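PDB 7K46: aspartate carbamoyltransferase from Leishmania major, which probably catalyses transfer of the carbamoyl group of carbamoyl phosphate to L-aspartate, an early step of de novo pyrimidine synthesis. Local coordinates for residues A71-L76 against A320-V325; A165-L170 against Y193-A198; A240-K245 against P290-L295. All coordinates share one frame; numbering follows the deposited sequence.

Contact 1: A71-L76 against A320-V325; sequences AAMMRL and AILFSV
Leu322 supplies the main bump of this contact: its CD1 methyl settles into a shallow hollow on the opposite helix, 3.8 Å from Ala72 CB and 3.8 Å from Met73 N. The small alanine makes the hollow possible, because its single methyl lets the leucine branch come down close to the backbone, with Met73 CB forming a further wall 4.2 Å from Leu322 CD1. The complementary bump comes the other way. Leu76, just past the end of helix 63-74, has CG anti to its carbonyl carbon (chi1 -64°), and its CD1 enters the notch at the base of two successive residues, 3.9 Å from Leu322 CB and 3.8 Å from Phe323 N. The second Leu76 branch, CD2, meets the Phe323 ring obliquely. Leu322 is thus seated on Ala72 and Met73, and Leu76 on Leu322 CB and the Phe323 backbone, a buried fit of apolar side chains. Met54 of strand 53-58 touches both Met73 and Leu322, while Met36 of helix 23-41 packs on Phe323. The C-terminal helix 309-326 is therefore laid back across the carbamoyl-phosphate domain, as in other carbamoyltransferases, in contact with helix 63-74, helix 23-41 and strand 53-58 of the parallel sheet.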
ATOM      1  N   ALA A  71       2.427 -10.311   3.604  1.00 12.83           N
ATOM      2  CA  ALA A  71       2.909 -10.546   4.963  1.00 12.97           C
ATOM      3  C   ALA A  71       4.080 -11.521   4.970  1.00 14.75           C
ATOM      4  O   ALA A  71       5.047 -11.339   5.721  1.00 13.87           O
ATOM      5  CB  ALA A  71       1.774 -11.068   5.838  1.00 13.63           C
ATOM      6  N   ALA A  72       3.998 -12.574   4.150  1.00 13.63           N
ATOM      7  CA  ALA A  72       5.104 -13.525   4.029  1.00 15.60           C
ATOM      8  C   ALA A  72       6.385 -12.822   3.604  1.00 14.98           C
ATOM      9  O   ALA A  72       7.456 -13.052   4.181  1.00 16.13           O
ATOM     10  CB  ALA A  72       4.748 -14.628   3.029  1.00 15.62           C
ATOM     11  N   MET A  73       6.290 -11.962   2.583  1.00 13.58           N
ATOM     12  CA  MET A  73       7.464 -11.227   2.122  1.00 16.67           C
ATOM     13  C   MET A  73       8.042 -10.352   3.236  1.00 16.14           C
ATOM     14  O   MET A  73       9.257 -10.341   3.467  1.00 14.34           O
ATOM     15  CB  MET A  73       7.088 -10.384   0.896  1.00 16.10           C
ATOM     16  CG  MET A  73       8.274  -9.689   0.216  1.00 14.03           C
ATOM     17  SD  MET A  73       9.338 -10.912  -0.586  1.00 17.13           S
ATOM     18  CE  MET A  73      10.556  -9.827  -1.363  1.00 15.24           C
ATOM     19  N   MET A  74       7.187  -9.627   3.959  1.00 14.05           N
ATOM     20  CA  MET A  74       7.702  -8.708   4.974  1.00 14.88           C
ATOM     21  C   MET A  74       8.276  -9.443   6.187  1.00 17.51           C
ATOM     22  O   MET A  74       9.225  -8.952   6.811  1.00 16.29           O
ATOM     23  CB  MET A  74       6.599  -7.731   5.399  1.00 17.00           C
ATOM     24  CG  MET A  74       6.142  -6.850   4.231  1.00 20.75           C
ATOM     25  SD  MET A  74       4.807  -5.728   4.717  1.00 23.18           S
ATOM     26  CE  MET A  74       4.353  -5.036   3.112  1.00 23.68           C
ATOM     27  N   ARG A  75       7.725 -10.603   6.536  1.00 16.09           N
ATOM     28  CA  ARG A  75       8.264 -11.385   7.642  1.00 17.36           C
ATOM     29  C   ARG A  75       9.554 -12.116   7.274  1.00 17.83           C
ATOM     30  O   ARG A  75      10.147 -12.771   8.136  1.00 17.10           O
ATOM     31  CB  ARG A  75       7.210 -12.379   8.137  1.00 17.90           C
ATOM     32  CG  ARG A  75       6.024 -11.714   8.852  1.00 16.12           C
ATOM     33  CD  ARG A  75       5.121 -12.776   9.457  1.00 16.62           C
ATOM     34  NE  ARG A  75       4.026 -12.200  10.227  1.00 18.52           N
ATOM     35  CZ  ARG A  75       4.116 -11.836  11.497  1.00 18.58           C
ATOM     36  NH1 ARG A  75       5.263 -11.919  12.164  1.00 16.30           N
ATOM     37  NH2 ARG A  75       3.034 -11.361  12.113  1.00 17.40           N
ATOM     38  N   LEU A  76       9.990 -12.035   6.018  1.00 17.48           N
ATOM     39  CA  LEU A  76      11.325 -12.453   5.617  1.00 18.30           C
ATOM     40  C   LEU A  76      12.278 -11.275   5.508  1.00 18.13           C
ATOM     41  O   LEU A  76      13.432 -11.455   5.096  1.00 18.31           O
ATOM     42  CB  LEU A  76      11.262 -13.205   4.277  1.00 17.24           C
ATOM     43  CG  LEU A  76      10.478 -14.527   4.345  1.00 17.03           C
ATOM     44  CD1 LEU A  76      10.213 -15.062   2.944  1.00 15.99           C
ATOM     45  CD2 LEU A  76      11.201 -15.568   5.209  1.00 16.05           C
ATOM     46  N   ALA A 320       8.065 -20.095   3.195  1.00 14.91           N
ATOM     47  CA  ALA A 320       8.978 -21.153   2.767  1.00 16.08           C
ATOM     48  C   ALA A 320       9.246 -21.062   1.272  1.00 18.53           C
ATOM     49  O   ALA A 320      10.388 -21.210   0.825  1.00 16.31           O
ATOM     50  CB  ALA A 320       8.394 -22.526   3.111  1.00 16.51           C
ATOM     51  N   ILE A 321       8.203 -20.799   0.490  1.00 14.23           N
ATOM     52  CA  ILE A 321       8.349 -20.715  -0.962  1.00 17.89           C
ATOM     53  C   ILE A 321       9.172 -19.495  -1.352  1.00 15.51           C
ATOM     54  O   ILE A 321      10.149 -19.606  -2.107  1.00 15.82           O
ATOM     55  CB  ILE A 321       6.964 -20.710  -1.636  1.00 17.70           C
ATOM     56  CG1 ILE A 321       6.295 -22.092  -1.478  1.00 19.79           C
ATOM     57  CG2 ILE A 321       7.093 -20.359  -3.135  1.00 15.13           C
ATOM     58  CD1 ILE A 321       4.824 -22.113  -1.850  1.00 16.15           C
ATOM     59  N   LEU A 322       8.794 -18.311  -0.859  1.00 14.57           N
ATOM     60  CA  LEU A 322       9.518 -17.097  -1.241  1.00 15.95           C
ATOM     61  C   LEU A 322      10.979 -17.175  -0.819  1.00 18.98           C
ATOM     62  O   LEU A 322      11.874 -16.781  -1.575  1.00 16.45           O
ATOM     63  CB  LEU A 322       8.861 -15.858  -0.622  1.00 16.99           C
ATOM     64  CG  LEU A 322       7.455 -15.502  -1.108  1.00 18.69           C
ATOM     65  CD1 LEU A 322       6.818 -14.468  -0.179  1.00 17.98           C
ATOM     66  CD2 LEU A 322       7.485 -14.988  -2.552  1.00 18.04           C
ATOM     67  N   PHE A 323      11.233 -17.671   0.395  1.00 17.49           N
ATOM     68  CA  PHE A 323      12.601 -17.841   0.877  1.00 16.87           C
ATOM     69  C   PHE A 323      13.408 -18.743  -0.050  1.00 17.72           C
ATOM     70  O   PHE A 323      14.580 -18.471  -0.343  1.00 20.89           O
ATOM     71  CB  PHE A 323      12.552 -18.431   2.290  1.00 17.80           C
ATOM     72  CG  PHE A 323      13.894 -18.674   2.914  1.00 23.46           C
ATOM     73  CD1 PHE A 323      14.558 -17.657   3.590  1.00 20.78           C
ATOM     74  CD2 PHE A 323      14.471 -19.944   2.880  1.00 23.30           C
ATOM     75  CE1 PHE A 323      15.789 -17.895   4.191  1.00 27.03           C
ATOM     76  CE2 PHE A 323      15.698 -20.184   3.478  1.00 23.68           C
ATOM     77  CZ  PHE A 323      16.361 -19.159   4.130  1.00 28.22           C
ATOM     78  N   SER A 324      12.794 -19.822  -0.518  1.00 16.20           N
ATOM     79  CA  SER A 324      13.502 -20.770  -1.373  1.00 17.86           C
ATOM     80  C   SER A 324      13.706 -20.199  -2.769  1.00 19.45           C
ATOM     81  O   SER A 324      14.766 -20.389  -3.381  1.00 20.16           O
ATOM     82  CB  SER A 324      12.725 -22.089  -1.427  1.00 17.51           C
ATOM     83  OG  SER A 324      12.616 -22.670  -0.129  1.00 20.86           O
ATOM     84  N   VAL A 325      12.707 -19.481  -3.284  1.00 16.16           N
ATOM     85  CA  VAL A 325      12.825 -18.895  -4.619  1.00 16.99           C
ATOM     86  C   VAL A 325      13.938 -17.851  -4.655  1.00 20.96           C
ATOM     87  O   VAL A 325      14.743 -17.807  -5.601  1.00 20.44           O
ATOM     88  CB  VAL A 325      11.471 -18.300  -5.052  1.00 17.11           C
ATOM     89  CG1 VAL A 325      11.638 -17.401  -6.296  1.00 18.11           C
ATOM     90  CG2 VAL A 325      10.459 -19.430  -5.320  1.00 15.46           C
TER

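Contact 2: A165-L170 against Y193-A198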
ATOM      1  N   ALA A 165     -12.959 -36.020   2.337  1.00 18.52           N
ATOM      2  CA  ALA A 165     -14.144 -35.696   1.555  1.00 17.63           C
ATOM      3  C   ALA A 165     -13.957 -34.322   0.934  1.00 18.97           C
ATOM      4  O   ALA A 165     -13.626 -33.362   1.637  1.00 19.50           O
ATOM      5  CB  ALA A 165     -15.410 -35.715   2.418  1.00 19.54           C
ATOM      6  N   LEU A 166     -14.116 -34.241  -0.386  1.00 19.47           N
ATOM      7  CA  LEU A 166     -14.139 -32.970  -1.104  1.00 16.83           C
ATOM      8  C   LEU A 166     -15.607 -32.655  -1.357  1.00 20.68           C
ATOM      9  O   LEU A 166     -16.321 -33.462  -1.960  1.00 18.93           O
ATOM     10  CB  LEU A 166     -13.343 -33.047  -2.414  1.00 18.63           C
ATOM     11  CG  LEU A 166     -11.915 -33.585  -2.283  1.00 17.88           C
ATOM     12  CD1 LEU A 166     -11.273 -33.812  -3.645  1.00 18.63           C
ATOM     13  CD2 LEU A 166     -11.020 -32.673  -1.413  1.00 18.14           C
ATOM     14  N   ILE A 167     -16.070 -31.517  -0.846  1.00 16.94           N
ATOM     15  CA  ILE A 167     -17.497 -31.245  -0.710  1.00 18.45           C
ATOM     16  C   ILE A 167     -17.807 -29.924  -1.390  1.00 22.37           C
ATOM     17  O   ILE A 167     -17.255 -28.890  -0.997  1.00 19.36           O
ATOM     18  CB  ILE A 167     -17.917 -31.176   0.766  1.00 22.14           C
ATOM     19  CG1 ILE A 167     -17.524 -32.461   1.504  1.00 21.14           C
ATOM     20  CG2 ILE A 167     -19.425 -30.864   0.893  1.00 23.25           C
ATOM     21  CD1 ILE A 167     -17.452 -32.267   3.005  1.00 17.65           C
ATOM     22  N   GLY A 168     -18.710 -29.943  -2.367  1.00 21.03           N
ATOM     23  CA  GLY A 168     -19.175 -28.696  -2.963  1.00 21.11           C
ATOM     24  C   GLY A 168     -19.576 -28.895  -4.418  1.00 26.30           C
ATOM     25  O   GLY A 168     -19.986 -29.984  -4.816  1.00 21.77           O
ATOM     26  N   ASP A 169     -19.468 -27.808  -5.185  1.00 22.07           N
ATOM     27  CA  ASP A 169     -19.638 -27.856  -6.637  1.00 26.65           C
ATOM     28  C   ASP A 169     -18.349 -28.421  -7.219  1.00 27.43           C
ATOM     29  O   ASP A 169     -17.415 -27.686  -7.547  1.00 23.66           O
ATOM     30  CB  ASP A 169     -19.946 -26.468  -7.192  1.00 29.31           C
ATOM     31  CG  ASP A 169     -20.220 -26.468  -8.689  1.00 32.72           C
ATOM     32  OD1 ASP A 169     -19.818 -27.415  -9.397  1.00 24.83           O
ATOM     33  OD2 ASP A 169     -20.849 -25.499  -9.172  1.00 32.15           O
ATOM     34  N   LEU A 170     -18.288 -29.748  -7.340  1.00 21.65           N
ATOM     35  CA  LEU A 170     -17.073 -30.372  -7.847  1.00 25.14           C
ATOM     36  C   LEU A 170     -16.962 -30.274  -9.359  1.00 25.57           C
ATOM     37  O   LEU A 170     -15.860 -30.429  -9.901  1.00 25.78           O
ATOM     38  CB  LEU A 170     -16.995 -31.837  -7.397  1.00 19.37           C
ATOM     39  CG  LEU A 170     -16.998 -32.012  -5.869  1.00 19.80           C
ATOM     40  CD1 LEU A 170     -16.974 -33.504  -5.465  1.00 19.11           C
ATOM     41  CD2 LEU A 170     -15.827 -31.257  -5.216  1.00 16.89           C
ATOM     42  N   TYR A 193     -13.748 -39.219  -0.769  1.00 20.64           N
ATOM     43  CA  TYR A 193     -15.183 -39.062  -0.982  1.00 21.60           C
ATOM     44  C   TYR A 193     -15.409 -37.799  -1.799  1.00 19.56           C
ATOM     45  O   TYR A 193     -14.873 -36.739  -1.459  1.00 20.36           O
ATOM     46  CB  TYR A 193     -15.932 -38.963   0.352  1.00 18.93           C
ATOM     47  CG  TYR A 193     -15.920 -40.226   1.180  1.00 19.26           C
ATOM     48  CD1 TYR A 193     -16.872 -41.223   0.972  1.00 24.01           C
ATOM     49  CD2 TYR A 193     -14.968 -40.426   2.176  1.00 21.42           C
ATOM     50  CE1 TYR A 193     -16.876 -42.390   1.721  1.00 22.71           C
ATOM     51  CE2 TYR A 193     -14.966 -41.600   2.944  1.00 20.93           C
ATOM     52  CZ  TYR A 193     -15.924 -42.577   2.706  1.00 24.97           C
ATOM     53  OH  TYR A 193     -15.934 -43.740   3.455  1.00 26.92           O
ATOM     54  N   LEU A 194     -16.199 -37.912  -2.871  1.00 19.22           N
ATOM     55  CA  LEU A 194     -16.556 -36.780  -3.731  1.00 18.79           C
ATOM     56  C   LEU A 194     -18.035 -36.478  -3.500  1.00 20.43           C
ATOM     57  O   LEU A 194     -18.904 -37.179  -4.028  1.00 19.84           O
ATOM     58  CB  LEU A 194     -16.276 -37.103  -5.196  1.00 20.69           C
ATOM     59  CG  LEU A 194     -14.827 -37.476  -5.533  1.00 21.72           C
ATOM     60  CD1 LEU A 194     -14.725 -37.982  -6.977  1.00 22.73           C
ATOM     61  CD2 LEU A 194     -13.917 -36.276  -5.305  1.00 17.13           C
ATOM     62  N   ILE A 195     -18.318 -35.438  -2.710  1.00 20.41           N
ATOM     63  CA  ILE A 195     -19.670 -35.121  -2.250  1.00 19.02           C
ATOM     64  C   ILE A 195     -20.146 -33.886  -3.003  1.00 21.52           C
ATOM     65  O   ILE A 195     -19.633 -32.783  -2.782  1.00 20.91           O
ATOM     66  CB  ILE A 195     -19.719 -34.870  -0.735  1.00 20.03           C
ATOM     67  CG1 ILE A 195     -19.000 -35.985   0.047  1.00 16.70           C
ATOM     68  CG2 ILE A 195     -21.167 -34.670  -0.277  1.00 21.02           C
ATOM     69  CD1 ILE A 195     -19.641 -37.363  -0.101  1.00 19.79           C
ATOM     70  N   ALA A 196     -21.140 -34.053  -3.869  1.00 22.30           N
ATOM     71  CA  ALA A 196     -21.601 -32.950  -4.695  1.00 22.80           C
ATOM     72  C   ALA A 196     -23.066 -33.153  -5.013  1.00 27.52           C
ATOM     73  O   ALA A 196     -23.511 -34.299  -5.182  1.00 23.20           O
ATOM     74  CB  ALA A 196     -20.794 -32.849  -5.996  1.00 19.34           C
ATOM     75  N   PRO A 197     -23.846 -32.079  -5.125  1.00 24.98           N
ATOM     76  CA  PRO A 197     -25.243 -32.221  -5.547  1.00 27.23           C
ATOM     77  C   PRO A 197     -25.347 -32.848  -6.933  1.00 31.40           C
ATOM     78  O   PRO A 197     -24.416 -32.797  -7.742  1.00 23.52           O
ATOM     79  CB  PRO A 197     -25.777 -30.783  -5.547  1.00 27.62           C
ATOM     80  CG  PRO A 197     -24.795 -29.975  -4.754  1.00 24.96           C
ATOM     81  CD  PRO A 197     -23.463 -30.669  -4.883  1.00 23.06           C
ATOM     82  N   ALA A 198     -26.513 -33.435  -7.203  1.00 28.12           N
ATOM     83  CA  ALA A 198     -26.784 -34.040  -8.504  1.00 35.61           C
ATOM     84  C   ALA A 198     -26.478 -33.067  -9.637  1.00 30.56           C
ATOM     85  O   ALA A 198     -26.961 -31.931  -9.646  1.00 32.06           O
ATOM     86  CB  ALA A 198     -28.248 -34.484  -8.579  1.00 33.68           C
TER
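Ile167 and Ile195 lie side by side on neighbouring parallel strands, with Ile167 CG1 4.0 Å from Ile195 CB. Their first torsions agree, but the second differs: Ile167 is extended (chi2 159°), whereas Ile195 turns its CD1 back (chi2 -63°), so the paired residues present unlike ends. Ala165 and Tyr193 continue this row, CB to CB at 3.9 Å, before the tyrosine ring leads away to its hydroxyl partner Asp234. On the other face Leu166 and Leu194 run alongside each other, and Leu166 CD1 meets Leu194 CD2 at 4.0 Å. Leu170, beyond the strand, reaches back to the neighbouring strand, setting its CD1 3.7 Å from Leu194 CB and its CG against Ala196 CB. Three nearly straight backbone bonds hold the register: Leu166 N to Tyr193 O (2.8 Å), Ile195 N to Leu166 O (2.9 Å) and Gly168 N to Ile195 O (3.0 Å). Ala196 CB sits tightly against Gly168 O at 3.2 Å. The two strands belong to a beta-alpha-beta crossover of the Rossmann-like Asp/Orn domain. Its helix 174-186 covers Leu166 and Leu170, helix 262-269 covers the isoleucines, and strands 220-224 and 237-240 flank the pair.

Contact 3: A240-K245 against P290-L295; sequences ATRLQK and PRVDEL
Arg242 lays the aliphatic part of its side chain across the loop 290-295, and the groups that meet it there are arranged round its CG and CD. Val292 approaches with one methyl, CG2, which lies 3.6 Å from Arg242 CD and equally near CG. Pro290 contributes its carbonyl, whose O is 3.6 Å from the same CD. Glu294 meets the root of the side chain, its OE2 3.4 Å from Arg242 CA and close to CG. The arginine chain bends at chi3 (83°), which leaves the guanidinium obliquely beside the same Val292 methyl, and the guanidinium and carboxylate planes are turned 82° apart. The oppositely charged atoms are not in contact: Arg242 NE remains 5.9 Å from Glu294 OE2.

The two loops follow adjacent strands of the Rossmann-like domain, 237-240 and 284-286. Segment 290-295 begins in the His-Pro-Leu-Pro-Arg sequence characteristic of aspartate carbamoyltransferases, with a cis peptide bond before Pro290. Segment 240-245 leads directly into residues 246-258, which are not modelled, consistent with the mobile loop of this family.

Two partners hold the carboxylate: His287 NE2, which bonds OE2, and Val292 N of its own loop. Glu294 folds back so that OE1 accepts a hydrogen bond from Val292 N at 3.0 Å on its syn side, 31° out of plane; OE2 receives a weak bond from the same N. A water spans the loops, donating to Glu294 OE1 at 2.6 Å and accepting from Leu243 N at 3.0 Å. Arg291 turns the opposite way from Val292: it forms salt bridges through NH2 with Asp300 and through NE with Asp98 of the second subunit. Glu94 of the second subunit packs on Pro290.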
ATOM      1  N   ALA A 240     -14.541 -28.566   2.795  1.00 20.28           N
ATOM      2  CA  ALA A 240     -15.736 -27.924   2.272  1.00 16.93           C
ATOM      3  C   ALA A 240     -15.380 -26.753   1.360  1.00 23.23           C
ATOM      4  O   ALA A 240     -14.344 -26.100   1.521  1.00 19.31           O
ATOM      5  CB  ALA A 240     -16.625 -27.432   3.417  1.00 21.53           C
ATOM      6  N   THR A 241     -16.262 -26.482   0.399  1.00 22.17           N
ATOM      7  CA  THR A 241     -16.101 -25.344  -0.495  1.00 19.57           C
ATOM      8  C   THR A 241     -17.455 -24.675  -0.688  1.00 22.52           C
ATOM      9  O   THR A 241     -18.509 -25.252  -0.405  1.00 23.17           O
ATOM     10  CB  THR A 241     -15.524 -25.745  -1.871  1.00 25.22           C
ATOM     11  OG1 THR A 241     -16.413 -26.669  -2.510  1.00 23.22           O
ATOM     12  CG2 THR A 241     -14.139 -26.382  -1.728  1.00 24.09           C
ATOM     13  N   ARG A 242     -17.401 -23.456  -1.208  1.00 26.12           N
ATOM     14  CA  ARG A 242     -18.571 -22.602  -1.370  1.00 30.32           C
ATOM     15  C   ARG A 242     -19.329 -22.946  -2.651  1.00 35.18           C
ATOM     16  O   ARG A 242     -18.728 -23.029  -3.727  1.00 34.73           O
ATOM     17  CB  ARG A 242     -18.110 -21.143  -1.409  1.00 29.47           C
ATOM     18  CG  ARG A 242     -19.147 -20.133  -1.000  1.00 39.75           C
ATOM     19  CD  ARG A 242     -18.646 -18.721  -1.255  1.00 42.10           C
ATOM     20  NE  ARG A 242     -18.851 -18.334  -2.642  1.00 55.38           N
ATOM     21  CZ  ARG A 242     -19.197 -17.116  -3.029  1.00 64.12           C
ATOM     22  NH1 ARG A 242     -19.359 -16.133  -2.157  1.00 64.81           N
ATOM     23  NH2 ARG A 242     -19.402 -16.880  -4.323  1.00 72.28           N
ATOM     24  N   LEU A 243     -20.649 -23.125  -2.536  1.00 36.21           N
ATOM     25  CA  LEU A 243     -21.536 -23.305  -3.687  1.00 44.86           C
ATOM     26  C   LEU A 243     -22.039 -21.948  -4.175  1.00 47.50           C
ATOM     27  O   LEU A 243     -22.783 -21.269  -3.460  1.00 50.57           O
ATOM     28  CB  LEU A 243     -22.739 -24.176  -3.323  1.00 45.86           C
ATOM     29  CG  LEU A 243     -22.727 -25.699  -3.374  1.00 47.79           C
ATOM     30  CD1 LEU A 243     -22.642 -26.200  -4.804  1.00 44.02           C
ATOM     31  CD2 LEU A 243     -21.590 -26.238  -2.529  1.00 45.57           C
ATOM     32  N   GLN A 244     -21.667 -21.568  -5.393  1.00 45.16           N
ATOM     33  CA  GLN A 244     -22.162 -20.342  -6.008  1.00 60.54           C
ATOM     34  C   GLN A 244     -23.216 -20.678  -7.059  1.00 60.92           C
ATOM     35  O   GLN A 244     -23.093 -21.675  -7.777  1.00 68.77           O
ATOM     36  CB  GLN A 244     -21.018 -19.549  -6.645  1.00 59.13           C
ATOM     37  N   LYS A 245     -24.257 -19.850  -7.141  1.00 66.10           N
ATOM     38  CA  LYS A 245     -25.292 -20.039  -8.162  1.00 71.39           C
ATOM     39  C   LYS A 245     -24.709 -19.903  -9.568  1.00 71.37           C
ATOM     40  O   LYS A 245     -25.044 -18.975 -10.305  1.00 75.85           O
ATOM     41  CB  LYS A 245     -26.440 -19.040  -7.978  1.00 71.98           C
ATOM     42  CG  LYS A 245     -27.324 -19.307  -6.772  1.00 69.88           C
ATOM     43  CD  LYS A 245     -28.478 -18.317  -6.697  1.00 66.12           C
ATOM     44  CE  LYS A 245     -29.620 -18.710  -7.616  1.00 65.41           C
ATOM     45  NZ  LYS A 245     -30.737 -19.343  -6.864  1.00 55.97           N
ATOM     46  N   PRO A 290     -13.543 -17.685   1.032  1.00 19.95           N
ATOM     47  CA  PRO A 290     -14.626 -17.404   1.982  1.00 19.49           C
ATOM     48  C   PRO A 290     -15.722 -18.459   2.001  1.00 21.87           C
ATOM     49  O   PRO A 290     -15.905 -19.189   1.027  1.00 19.47           O
ATOM     50  CB  PRO A 290     -15.189 -16.065   1.477  1.00 24.11           C
ATOM     51  CG  PRO A 290     -14.924 -16.102   0.013  1.00 20.76           C
ATOM     52  CD  PRO A 290     -13.605 -16.791  -0.141  1.00 19.35           C
ATOM     53  N   ARG A 291     -16.440 -18.526   3.116  1.00 19.53           N
ATOM     54  CA  ARG A 291     -17.611 -19.375   3.274  1.00 18.56           C
ATOM     55  C   ARG A 291     -18.870 -18.521   3.316  1.00 25.04           C
ATOM     56  O   ARG A 291     -18.830 -17.334   3.655  1.00 23.07           O
ATOM     57  CB  ARG A 291     -17.520 -20.188   4.571  1.00 22.76           C
ATOM     58  CG  ARG A 291     -17.463 -19.290   5.809  1.00 21.95           C
ATOM     59  CD  ARG A 291     -17.751 -20.038   7.103  1.00 18.70           C
ATOM     60  NE  ARG A 291     -17.428 -19.202   8.256  1.00 19.88           N
ATOM     61  CZ  ARG A 291     -17.484 -19.608   9.518  1.00 23.03           C
ATOM     62  NH1 ARG A 291     -17.924 -20.816   9.838  1.00 18.39           N
ATOM     63  NH2 ARG A 291     -17.067 -18.790  10.479  1.00 19.25           N
ATOM     64  N   VAL A 292     -20.000 -19.139   2.982  1.00 22.89           N
ATOM     65  CA  VAL A 292     -21.284 -18.510   3.253  1.00 25.88           C
ATOM     66  C   VAL A 292     -21.896 -19.267   4.423  1.00 28.37           C
ATOM     67  O   VAL A 292     -21.443 -19.131   5.565  1.00 29.16           O
ATOM     68  CB  VAL A 292     -22.206 -18.496   2.016  1.00 28.71           C
ATOM     69  CG1 VAL A 292     -23.427 -17.615   2.266  1.00 34.46           C
ATOM     70  CG2 VAL A 292     -21.451 -17.995   0.799  1.00 34.46           C
ATOM     71  N   ASP A 293     -22.895 -20.103   4.149  1.00 24.43           N
ATOM     72  CA  ASP A 293     -23.615 -20.838   5.178  0.54 27.22           C
ATOM     73  C   ASP A 293     -23.284 -22.324   5.201  1.00 27.75           C
ATOM     74  O   ASP A 293     -23.827 -23.048   6.043  1.00 30.30           O
ATOM     75  CB  ASP A 293     -25.128 -20.652   4.985  0.54 29.70           C
ATOM     76  CG  ASP A 293     -25.557 -20.728   3.515  0.54 32.21           C
ATOM     77  OD1 ASP A 293     -24.756 -21.161   2.651  0.54 24.16           O
ATOM     78  OD2 ASP A 293     -26.714 -20.340   3.225  0.54 37.37           O
ATOM     79  N   GLU A 294     -22.430 -22.804   4.290  1.00 24.81           N
ATOM     80  CA  GLU A 294     -22.151 -24.233   4.172  1.00 23.29           C
ATOM     81  C   GLU A 294     -21.292 -24.754   5.313  1.00 24.96           C
ATOM     82  O   GLU A 294     -21.082 -25.971   5.421  1.00 23.10           O
ATOM     83  CB  GLU A 294     -21.474 -24.525   2.823  1.00 23.13           C
ATOM     84  CG  GLU A 294     -20.045 -23.982   2.691  1.00 22.52           C
ATOM     85  CD  GLU A 294     -19.989 -22.510   2.294  1.00 25.53           C
ATOM     86  OE1 GLU A 294     -21.038 -21.822   2.317  1.00 23.87           O
ATOM     87  OE2 GLU A 294     -18.882 -22.040   1.950  1.00 23.69           O
ATOM     88  N   LEU A 295     -20.787 -23.853   6.148  1.00 22.39           N
ATOM     89  CA  LEU A 295     -19.977 -24.201   7.305  0.55 20.49           C
ATOM     90  C   LEU A 295     -20.488 -23.351   8.461  1.00 21.98           C
ATOM     91  O   LEU A 295     -20.248 -22.141   8.487  1.00 21.88           O
ATOM     92  CB  LEU A 295     -18.502 -23.932   7.005  0.55 20.82           C
ATOM     93  CG  LEU A 295     -17.387 -24.199   7.998  0.55 18.66           C
ATOM     94  CD1 LEU A 295     -17.440 -25.621   8.468  0.55 21.93           C
ATOM     95  CD2 LEU A 295     -16.062 -23.915   7.289  0.55 17.42           C
TER
HETATM   96  O   HOH W   1     -21.933 -21.776  -0.170  1.00 36.91           O

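In the fold
From the N terminus the chain enters contact 1 at 71-76, in the carbamoyl-phosphate domain, and closes it only at 320-325, with 243 residues in between, when the C-terminal helix returns from the Asp/Orn domain. Contacts 2 and 3 are both nested in that long loop. Contact 2 closes first, across a single beta-alpha-beta unit; contact 3 opens afterwards, in series with it, and joins loops beyond the next strands of the same sheet. Those two touch, Ile167 O lying 2.8 Å from Thr241 OG1 in a probable hydrogen bond, and Leu243 packs on Gly168. Contact 1 lies on the opposite side of the chain's centre from both, its nearest atoms about 17 Å from those of contact 3.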